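Local coordinates for dihydroorotase (Campylobacter jejuni subsp. jejuni, PDB 3PNU), which probably catalyses the reversible, zinc-dependent cyclization of carbamoyl aspartate to dihydroorotate in de novo pyrimidine synthesis, at residues 166-170 with 189-195. Sequence-based numbering, arbitrary orientation.
Sequences ESNFA and HITTKTL. With ZN (zinc ion), chain C.
CG of Glu166 lies anti to the backbone N (chi1 177°) and the chain beyond it is extended, which carries the carboxylate across to the turn between the zinc ligand His189 and helix 193-201. In Thr191 and Thr192 OG1 stands between the backbone N and the carbonyl carbon, turning both hydroxyls to that carboxylate. OE1 of Glu166 accepts two firm bonds. Thr191 N reaches its syn lone pair at 3.0 Å, nearly straight. Thr192 OG1 meets OE1 at 2.7 Å from above the carboxylate plane. OG1 of Thr191, which also bonds Lys237, lies implausibly close to OE2 of Glu166 (2.4 Å), so that bond is doubtful in detail. Thr192 is the N-cap of helix 193-201: its OG1 donates to Glu166 while accepting from Leu195 N at 3.1 Å, so one hydroxyl links carboxylate and helix start. Leu195 lies across the stem of Glu166, and its methyl CD2 rests on Ala170 CB at 3.9 Å. Farther along, Ser167 OG and Thr194 OG1 share a hydrogen bond of 2.9 Å. The contact thus joins two loops of the TIM barrel, those following strands 152-154 and 185-187. His189 binds one zinc ion through NE2, together with His155 and the carboxylated Lys116. Held by Thr191 N and the Thr192 hydroxyl, with the Thr191 hydroxyl a possible third partner, the buried carboxylate is probably stabilised as an anion, and it ties the chain just beyond His189 to the loop before helix 170-179.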
loop_
_atom_site.group_PDB
_atom_site.type_symbol
_atom_site.label_atom_id
_atom_site.label_comp_id
_atom_site.label_asym_id
_atom_site.label_seq_id
_atom_site.Cartn_x
_atom_site.Cartn_y
_atom_site.Cartn_z
ATOM N N GLU A 166 -7.056 -12.072 3.403
ATOM C CA GLU A 166 -8.306 -12.677 2.951
ATOM C C GLU A 166 -8.110 -14.130 2.500
ATOM O O GLU A 166 -8.882 -15.014 2.907
ATOM C CB GLU A 166 -8.989 -11.859 1.862
ATOM C CG GLU A 166 -10.250 -12.520 1.345
ATOM C CD GLU A 166 -10.995 -11.679 0.325
ATOM O OE1 GLU A 166 -11.469 -12.270 -0.667
ATOM O OE2 GLU A 166 -11.096 -10.441 0.505
ATOM N N SER A 167 -7.107 -14.389 1.672
ATOM C CA SER A 167 -6.894 -15.759 1.237
ATOM C C SER A 167 -6.619 -16.680 2.408
ATOM O O SER A 167 -7.056 -17.812 2.396
ATOM C CB SER A 167 -5.773 -15.855 0.227
ATOM O OG SER A 167 -6.185 -15.236 -0.978
ATOM N N ASN A 168 -5.915 -16.200 3.428
ATOM C CA ASN A 168 -5.641 -17.051 4.578
ATOM C C ASN A 168 -6.890 -17.276 5.412
ATOM O O ASN A 168 -6.945 -18.216 6.214
ATOM C CB ASN A 168 -4.489 -16.490 5.451
ATOM C CG ASN A 168 -3.177 -16.408 4.696
ATOM O OD1 ASN A 168 -3.076 -16.863 3.567
ATOM N ND2 ASN A 168 -2.178 -15.813 5.312
ATOM N N PHE A 169 -7.894 -16.423 5.236
ATOM C CA PHE A 169 -9.139 -16.563 5.991
ATOM C C PHE A 169 -10.042 -17.655 5.363
ATOM O O PHE A 169 -11.011 -18.090 5.952
ATOM C CB PHE A 169 -9.879 -15.238 6.048
ATOM C CG PHE A 169 -10.905 -15.182 7.135
ATOM C CD1 PHE A 169 -10.557 -14.730 8.396
ATOM C CD2 PHE A 169 -12.192 -15.613 6.914
ATOM C CE1 PHE A 169 -11.490 -14.696 9.407
ATOM C CE2 PHE A 169 -13.131 -15.587 7.921
ATOM C CZ PHE A 169 -12.787 -15.132 9.168
ATOM N N ALA A 170 -9.695 -18.094 4.159
ATOM C CA ALA A 170 -10.470 -19.101 3.453
ATOM C C ALA A 170 -10.697 -20.379 4.269
ATOM O O ALA A 170 -11.804 -20.926 4.281
ATOM C CB ALA A 170 -9.786 -19.439 2.123
ATOM N N HIS A 189 -17.550 -8.180 1.219
ATOM C CA HIS A 189 -16.554 -7.559 0.332
ATOM C C HIS A 189 -15.385 -8.462 -0.060
ATOM O O HIS A 189 -14.250 -8.242 0.348
ATOM C CB HIS A 189 -16.028 -6.262 0.918
ATOM C CG HIS A 189 -15.675 -6.339 2.367
ATOM N ND1 HIS A 189 -14.783 -7.258 2.869
ATOM C CD2 HIS A 189 -16.060 -5.574 3.417
ATOM C CE1 HIS A 189 -14.667 -7.082 4.176
ATOM N NE2 HIS A 189 -15.417 -6.056 4.528
ATOM N N ILE A 190 -15.654 -9.484 -0.851
ATOM C CA ILE A 190 -14.565 -10.357 -1.262
ATOM C C ILE A 190 -13.700 -9.616 -2.255
ATOM O O ILE A 190 -14.190 -8.782 -3.040
ATOM C CB ILE A 190 -15.026 -11.686 -1.810
ATOM C CG1 ILE A 190 -15.867 -11.528 -3.090
ATOM C CG2 ILE A 190 -15.816 -12.445 -0.724
ATOM C CD1 ILE A 190 -16.095 -12.903 -3.832
ATOM N N THR A 191 -12.411 -9.922 -2.212
ATOM C CA THR A 191 -11.424 -9.251 -3.030
ATOM C C THR A 191 -10.378 -10.157 -3.649
ATOM O O THR A 191 -9.435 -9.667 -4.225
ATOM C CB THR A 191 -10.665 -8.275 -2.147
ATOM O OG1 THR A 191 -9.975 -9.014 -1.127
ATOM C CG2 THR A 191 -11.646 -7.261 -1.486
ATOM N N THR A 192 -10.541 -11.464 -3.527
ATOM C CA THR A 192 -9.566 -12.403 -4.025
ATOM C C THR A 192 -10.176 -13.498 -4.876
ATOM O O THR A 192 -11.343 -13.883 -4.714
ATOM C CB THR A 192 -8.898 -13.153 -2.860
ATOM O OG1 THR A 192 -9.893 -13.911 -2.157
ATOM C CG2 THR A 192 -8.190 -12.189 -1.887
ATOM N N LYS A 193 -9.364 -14.030 -5.768
ATOM C CA LYS A 193 -9.776 -15.142 -6.593
ATOM C C LYS A 193 -10.024 -16.347 -5.680
ATOM O O LYS A 193 -10.908 -17.158 -5.929
ATOM C CB LYS A 193 -8.695 -15.435 -7.615
ATOM C CG LYS A 193 -9.026 -16.555 -8.605
ATOM C CD LYS A 193 -7.974 -16.616 -9.683
ATOM C CE LYS A 193 -8.193 -17.789 -10.623
ATOM N NZ LYS A 193 -7.159 -17.809 -11.700
ATOM N N THR A 194 -9.257 -16.445 -4.602
ATOM C CA THR A 194 -9.434 -17.533 -3.668
ATOM C C THR A 194 -10.873 -17.599 -3.175
ATOM O O THR A 194 -11.443 -18.679 -3.116
ATOM C CB THR A 194 -8.523 -17.386 -2.424
ATOM O OG1 THR A 194 -7.163 -17.202 -2.837
ATOM C CG2 THR A 194 -8.637 -18.613 -1.509
ATOM N N LEU A 195 -11.466 -16.462 -2.819
ATOM C CA LEU A 195 -12.839 -16.503 -2.296
ATOM C C LEU A 195 -13.862 -16.587 -3.421
ATOM O O LEU A 195 -14.954 -17.119 -3.236
ATOM C CB LEU A 195 -13.124 -15.375 -1.292
ATOM C CG LEU A 195 -12.286 -15.455 -0.009
ATOM C CD1 LEU A 195 -12.778 -14.452 1.039
ATOM C CD2 LEU A 195 -12.307 -16.880 0.616
HETATM ZN ZN ZN C . -15.583 -5.145 6.349
HETATM O O HOH W 1 -15.490 -3.332 5.458
#